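Local coordinates for protein SMG-7 (Caenorhabditis elegans, PDB 3ZHE) that acts in nonsense-mediated mRNA decay, pairing with SMG-5 through a 14-3-3-like domain, at residues 185-194 with 360-368. Numbering follows the deposited sequence.
Sequences YFHTRALHAT and DAFGYFHCL
Arg189 reaches from the last turn of helix 180-191 to the loop where it enters the type II beta turn Ala361-Tyr364, joining a helix of the TPR-like alpha-helical array to the long loop between helices 337-348 and 377-389. Its chain bends at chi2 and chi3 (-60° and -58°), which carries the guanidinium over to the carbonyls of Asp360, just before the turn, and Ala361, its first residue. There NH1 gives Asp360 O a nearly straight 2.7 Å hydrogen bond lying close to the guanidinium plane, while NH2 bonds weakly to Ala361 O and NH1 weakly to the Tyr185 hydroxyl. Phe365 CB lies over one face of the guanidinium, and Trp167 adds a cation-pi contact. Replacing Arg189 by alanine is likely to leave Asp360 O without its main donor across this contact and to open a gap beside the Phe365 ring, whose CD1 lies 3.4 Å from Arg189 NE. The Asp360 carboxylate turns instead to Lys257. Beyond the helix, the two segments are joined by a backbone hydrogen bond from His366 N to His192 O (2.9 Å). His192 projects toward the loop, its NE2 hydrogen-bonded to Ser265 OG and its ring between Leu191 and Cys367. Cys367 points its CB at one imidazole face, 3.5 Å from the His192 ring centroid, and with SG anti to the backbone N (chi1 170°) the sulfur also lies over it, 3.9 Å from the centroid and almost on the ring normal.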
ATOM      1  N   TYR B 185      15.537 -16.612 -19.390  1.00 93.64           N
ATOM      2  CA  TYR B 185      15.509 -15.172 -19.634  1.00 90.90           C
ATOM      3  C   TYR B 185      15.776 -14.357 -18.364  1.00 88.38           C
ATOM      4  O   TYR B 185      16.646 -13.478 -18.343  1.00 85.03           O
ATOM      5  CB  TYR B 185      14.174 -14.762 -20.257  1.00 87.89           C
ATOM      6  CG  TYR B 185      13.927 -13.274 -20.228  1.00 82.12           C
ATOM      7  CD1 TYR B 185      14.710 -12.409 -20.978  1.00 81.48           C
ATOM      8  CD2 TYR B 185      12.913 -12.732 -19.449  1.00 82.15           C
ATOM      9  CE1 TYR B 185      14.495 -11.047 -20.953  1.00 82.46           C
ATOM     10  CE2 TYR B 185      12.687 -11.371 -19.419  1.00 85.69           C
ATOM     11  CZ  TYR B 185      13.482 -10.533 -20.173  1.00 84.35           C
ATOM     12  OH  TYR B 185      13.264  -9.175 -20.149  1.00 82.51           O
ATOM     13  N   PHE B 186      15.025 -14.663 -17.310  1.00 84.75           N
ATOM     14  CA  PHE B 186      15.162 -13.973 -16.032  1.00 87.19           C
ATOM     15  C   PHE B 186      16.557 -14.129 -15.426  1.00 93.05           C
ATOM     16  O   PHE B 186      17.146 -13.151 -14.966  1.00 99.13           O
ATOM     17  CB  PHE B 186      14.104 -14.463 -15.044  1.00 86.97           C
ATOM     18  CG  PHE B 186      12.740 -13.874 -15.268  1.00 91.11           C
ATOM     19  CD1 PHE B 186      12.584 -12.516 -15.494  1.00 92.01           C
ATOM     20  CD2 PHE B 186      11.611 -14.679 -15.253  1.00 91.08           C
ATOM     21  CE1 PHE B 186      11.326 -11.970 -15.699  1.00 90.84           C
ATOM     22  CE2 PHE B 186      10.352 -14.140 -15.459  1.00 92.12           C
ATOM     23  CZ  PHE B 186      10.210 -12.784 -15.683  1.00 93.58           C
ATOM     24  N   HIS B 187      17.075 -15.356 -15.415  1.00 87.64           N
ATOM     25  CA  HIS B 187      18.415 -15.613 -14.893  1.00 83.37           C
ATOM     26  C   HIS B 187      19.465 -14.833 -15.684  1.00 83.13           C
ATOM     27  O   HIS B 187      20.448 -14.346 -15.122  1.00 81.84           O
ATOM     28  CB  HIS B 187      18.740 -17.113 -14.913  1.00 81.24           C
ATOM     29  CG  HIS B 187      18.126 -17.887 -13.784  1.00 83.03           C
ATOM     30  ND1 HIS B 187      18.564 -17.781 -12.482  1.00 77.03           N
ATOM     31  CD2 HIS B 187      17.120 -18.794 -13.770  1.00 77.34           C
ATOM     32  CE1 HIS B 187      17.846 -18.581 -11.712  1.00 91.00           C
ATOM     33  NE2 HIS B 187      16.964 -19.206 -12.469  1.00 78.53           N
ATOM     34  N   THR B 188      19.248 -14.718 -16.991  1.00 84.28           N
ATOM     35  CA  THR B 188      20.141 -13.946 -17.850  1.00 84.39           C
ATOM     36  C   THR B 188      20.112 -12.463 -17.472  1.00 85.94           C
ATOM     37  O   THR B 188      21.166 -11.827 -17.322  1.00 86.03           O
ATOM     38  CB  THR B 188      19.773 -14.117 -19.338  1.00 82.68           C
ATOM     39  OG1 THR B 188      19.859 -15.501 -19.699  1.00 82.64           O
ATOM     40  CG2 THR B 188      20.713 -13.313 -20.219  1.00 78.62           C
ATOM     41  N   ARG B 189      18.904 -11.921 -17.316  1.00 83.91           N
ATOM     42  CA  ARG B 189      18.731 -10.535 -16.881  1.00 84.96           C
ATOM     43  C   ARG B 189      19.427 -10.287 -15.547  1.00 85.99           C
ATOM     44  O   ARG B 189      20.045  -9.242 -15.339  1.00 82.49           O
ATOM     45  CB  ARG B 189      17.246 -10.184 -16.762  1.00 83.91           C
ATOM     46  CG  ARG B 189      16.524 -10.040 -18.090  1.00 86.62           C
ATOM     47  CD  ARG B 189      17.143  -8.943 -18.945  1.00 88.00           C
ATOM     48  NE  ARG B 189      17.151  -7.644 -18.275  1.00 87.80           N
ATOM     49  CZ  ARG B 189      16.215  -6.713 -18.435  1.00 82.36           C
ATOM     50  NH1 ARG B 189      15.186  -6.935 -19.243  1.00 81.74           N
ATOM     51  NH2 ARG B 189      16.305  -5.559 -17.787  1.00 81.12           N
ATOM     52  N   ALA B 190      19.319 -11.261 -14.649  1.00 87.41           N
ATOM     53  CA  ALA B 190      19.999 -11.206 -13.362  1.00 92.09           C
ATOM     54  C   ALA B 190      21.508 -11.183 -13.552  1.00 88.72           C
ATOM     55  O   ALA B 190      22.223 -10.486 -12.833  1.00 90.23           O
ATOM     56  CB  ALA B 190      19.597 -12.394 -12.506  1.00 96.30           C
ATOM     57  N   LEU B 191      21.986 -11.951 -14.524  1.00 84.98           N
ATOM     58  CA  LEU B 191      23.417 -12.044 -14.781  1.00 85.78           C
ATOM     59  C   LEU B 191      23.977 -10.727 -15.300  1.00 84.18           C
ATOM     60  O   LEU B 191      25.082 -10.327 -14.932  1.00 80.07           O
ATOM     61  CB  LEU B 191      23.718 -13.174 -15.768  1.00 86.24           C
ATOM     62  CG  LEU B 191      25.183 -13.366 -16.170  1.00 88.30           C
ATOM     63  CD1 LEU B 191      26.055 -13.616 -14.947  1.00 92.76           C
ATOM     64  CD2 LEU B 191      25.323 -14.501 -17.175  1.00 90.96           C
ATOM     65  N   HIS B 192      23.210 -10.048 -16.148  1.00 87.90           N
ATOM     66  CA  HIS B 192      23.707  -8.836 -16.791  1.00 85.68           C
ATOM     67  C   HIS B 192      23.012  -7.550 -16.349  1.00 81.30           C
ATOM     68  O   HIS B 192      23.023  -6.553 -17.073  1.00 74.02           O
ATOM     69  CB  HIS B 192      23.619  -8.974 -18.308  1.00 84.38           C
ATOM     70  CG  HIS B 192      24.541 -10.008 -18.871  1.00 86.89           C
ATOM     71  ND1 HIS B 192      25.890  -9.786 -19.036  1.00 90.41           N
ATOM     72  CD2 HIS B 192      24.309 -11.265 -19.319  1.00 89.54           C
ATOM     73  CE1 HIS B 192      26.451 -10.862 -19.557  1.00 94.88           C
ATOM     74  NE2 HIS B 192      25.513 -11.774 -19.737  1.00 93.92           N
ATOM     75  N   ALA B 193      22.416  -7.568 -15.161  1.00 80.25           N
ATOM     76  CA  ALA B 193      21.753  -6.380 -14.635  1.00 76.07           C
ATOM     77  C   ALA B 193      22.774  -5.318 -14.244  1.00 77.54           C
ATOM     78  O   ALA B 193      23.977  -5.516 -14.402  1.00 81.10           O
ATOM     79  CB  ALA B 193      20.882  -6.740 -13.453  1.00 72.45           C
ATOM     80  N   THR B 194      22.291  -4.191 -13.732  1.00 82.03           N
ATOM     81  CA  THR B 194      23.174  -3.093 -13.355  1.00 86.61           C
ATOM     82  C   THR B 194      23.939  -3.429 -12.075  1.00 94.30           C
ATOM     83  O   THR B 194      25.046  -2.938 -11.855  1.00 97.95           O
ATOM     84  CB  THR B 194      22.403  -1.767 -13.190  1.00 87.40           C
ATOM     85  OG1 THR B 194      21.526  -1.583 -14.309  1.00 83.86           O
ATOM     86  CG2 THR B 194      23.369  -0.593 -13.114  1.00 88.70           C
ATOM     87  N   ASP B 360      10.350  -3.446 -20.415  1.00 93.00           N
ATOM     88  CA  ASP B 360      11.132  -4.651 -20.193  1.00 92.74           C
ATOM     89  C   ASP B 360      12.427  -4.236 -19.512  1.00 93.54           C
ATOM     90  O   ASP B 360      13.267  -5.069 -19.165  1.00 95.92           O
ATOM     91  CB  ASP B 360      11.415  -5.339 -21.527  1.00 97.85           C
ATOM     92  CG  ASP B 360      10.150  -5.606 -22.322  1.00107.54           C
ATOM     93  OD1 ASP B 360       9.164  -6.087 -21.723  1.00108.49           O
ATOM     94  OD2 ASP B 360      10.138  -5.330 -23.540  1.00111.45           O
ATOM     95  N   ALA B 361      12.568  -2.924 -19.338  1.00 91.75           N
ATOM     96  CA  ALA B 361      13.656  -2.320 -18.576  1.00 89.94           C
ATOM     97  C   ALA B 361      15.067  -2.626 -19.078  1.00 85.34           C
ATOM     98  O   ALA B 361      15.953  -2.941 -18.285  1.00 88.23           O
ATOM     99  CB  ALA B 361      13.527  -2.665 -17.093  1.00100.69           C
ATOM    100  N   PHE B 362      15.278  -2.532 -20.386  1.00 89.55           N
ATOM    101  CA  PHE B 362      16.634  -2.532 -20.915  1.00 87.99           C
ATOM    102  C   PHE B 362      17.224  -1.165 -20.590  1.00 93.38           C
ATOM    103  O   PHE B 362      16.484  -0.202 -20.388  1.00105.09           O
ATOM    104  CB  PHE B 362      16.646  -2.785 -22.423  1.00 82.12           C
ATOM    105  CG  PHE B 362      15.750  -3.909 -22.860  1.00 81.85           C
ATOM    106  CD1 PHE B 362      15.956  -5.201 -22.405  1.00 81.50           C
ATOM    107  CD2 PHE B 362      14.709  -3.672 -23.740  1.00 85.83           C
ATOM    108  CE1 PHE B 362      15.132  -6.232 -22.812  1.00 84.18           C
ATOM    109  CE2 PHE B 362      13.885  -4.699 -24.152  1.00 85.95           C
ATOM    110  CZ  PHE B 362      14.097  -5.981 -23.688  1.00 85.91           C
ATOM    111  N   GLY B 363      18.548  -1.075 -20.535  1.00 89.13           N
ATOM    112  CA  GLY B 363      19.203   0.118 -20.029  1.00 98.13           C
ATOM    113  C   GLY B 363      19.626  -0.162 -18.603  1.00109.53           C
ATOM    114  O   GLY B 363      20.582   0.416 -18.091  1.00118.41           O
ATOM    115  N   TYR B 364      18.883  -1.057 -17.960  1.00107.59           N
ATOM    116  CA  TYR B 364      19.300  -1.668 -16.709  1.00106.84           C
ATOM    117  C   TYR B 364      19.834  -3.048 -17.069  1.00105.91           C
ATOM    118  O   TYR B 364      20.006  -3.922 -16.218  1.00107.44           O
ATOM    119  CB  TYR B 364      18.124  -1.764 -15.740  1.00107.12           C
ATOM    120  CG  TYR B 364      17.547  -0.418 -15.358  1.00105.82           C
ATOM    121  CD1 TYR B 364      18.220   0.418 -14.480  1.00103.67           C
ATOM    122  CD2 TYR B 364      16.332   0.015 -15.875  1.00103.95           C
ATOM    123  CE1 TYR B 364      17.703   1.649 -14.126  1.00103.31           C
ATOM    124  CE2 TYR B 364      15.804   1.247 -15.525  1.00103.25           C
ATOM    125  CZ  TYR B 364      16.495   2.058 -14.651  1.00103.43           C
ATOM    126  OH  TYR B 364      15.974   3.283 -14.300  1.00106.35           O
ATOM    127  N   PHE B 365      20.078  -3.218 -18.364  1.00100.04           N
ATOM    128  CA  PHE B 365      20.663  -4.424 -18.927  1.00 93.25           C
ATOM    129  C   PHE B 365      21.969  -4.003 -19.589  1.00 91.18           C
ATOM    130  O   PHE B 365      21.974  -3.143 -20.469  1.00 94.43           O
ATOM    131  CB  PHE B 365      19.705  -5.026 -19.955  1.00 90.03           C
ATOM    132  CG  PHE B 365      20.137  -6.360 -20.490  1.00 89.65           C
ATOM    133  CD1 PHE B 365      20.246  -7.453 -19.650  1.00 93.74           C
ATOM    134  CD2 PHE B 365      20.410  -6.528 -21.837  1.00 87.99           C
ATOM    135  CE1 PHE B 365      20.632  -8.684 -20.136  1.00 91.95           C
ATOM    136  CE2 PHE B 365      20.798  -7.759 -22.332  1.00 86.60           C
ATOM    137  CZ  PHE B 365      20.909  -8.838 -21.478  1.00 86.61           C
ATOM    138  N   HIS B 366      23.080  -4.593 -19.157  1.00 96.73           N
ATOM    139  CA  HIS B 366      24.391  -4.122 -19.592  1.00102.49           C
ATOM    140  C   HIS B 366      25.201  -5.156 -20.369  1.00110.47           C
ATOM    141  O   HIS B 366      26.408  -4.997 -20.548  1.00118.65           O
ATOM    142  CB  HIS B 366      25.190  -3.594 -18.397  1.00103.32           C
ATOM    143  CG  HIS B 366      24.678  -2.295 -17.860  1.00108.06           C
ATOM    144  ND1 HIS B 366      25.312  -1.093 -18.091  1.00112.29           N
ATOM    145  CD2 HIS B 366      23.584  -2.006 -17.115  1.00107.87           C
ATOM    146  CE1 HIS B 366      24.635  -0.121 -17.506  1.00112.60           C
ATOM    147  NE2 HIS B 366      23.582  -0.649 -16.907  1.00109.08           N
ATOM    148  N   CYS B 367      24.536  -6.208 -20.832  1.00107.14           N
ATOM    149  CA  CYS B 367      25.181  -7.174 -21.710  1.00103.16           C
ATOM    150  C   CYS B 367      25.282  -6.617 -23.118  1.00101.78           C
ATOM    151  O   CYS B 367      24.268  -6.498 -23.804  1.00112.94           O
ATOM    152  CB  CYS B 367      24.390  -8.480 -21.759  1.00102.31           C
ATOM    153  SG  CYS B 367      24.940  -9.629 -23.044  1.00 78.70           S
ATOM    154  N   LEU B 368      26.498  -6.267 -23.532  1.00 95.56           N
ATOM    155  CA  LEU B 368      26.775  -5.904 -24.921  1.00 96.52           C
ATOM    156  C   LEU B 368      25.850  -4.791 -25.412  1.00 93.96           C
ATOM    157  O   LEU B 368      25.206  -4.922 -26.453  1.00 86.88           O
ATOM    158  CB  LEU B 368      26.624  -7.147 -25.806  1.00 92.91           C
ATOM    159  CG  LEU B 368      27.273  -7.210 -27.189  1.00 96.04           C
ATOM    160  CD1 LEU B 368      28.790  -7.243 -27.081  1.00 97.82           C
ATOM    161  CD2 LEU B 368      26.758  -8.427 -27.940  1.00 99.44           C
TER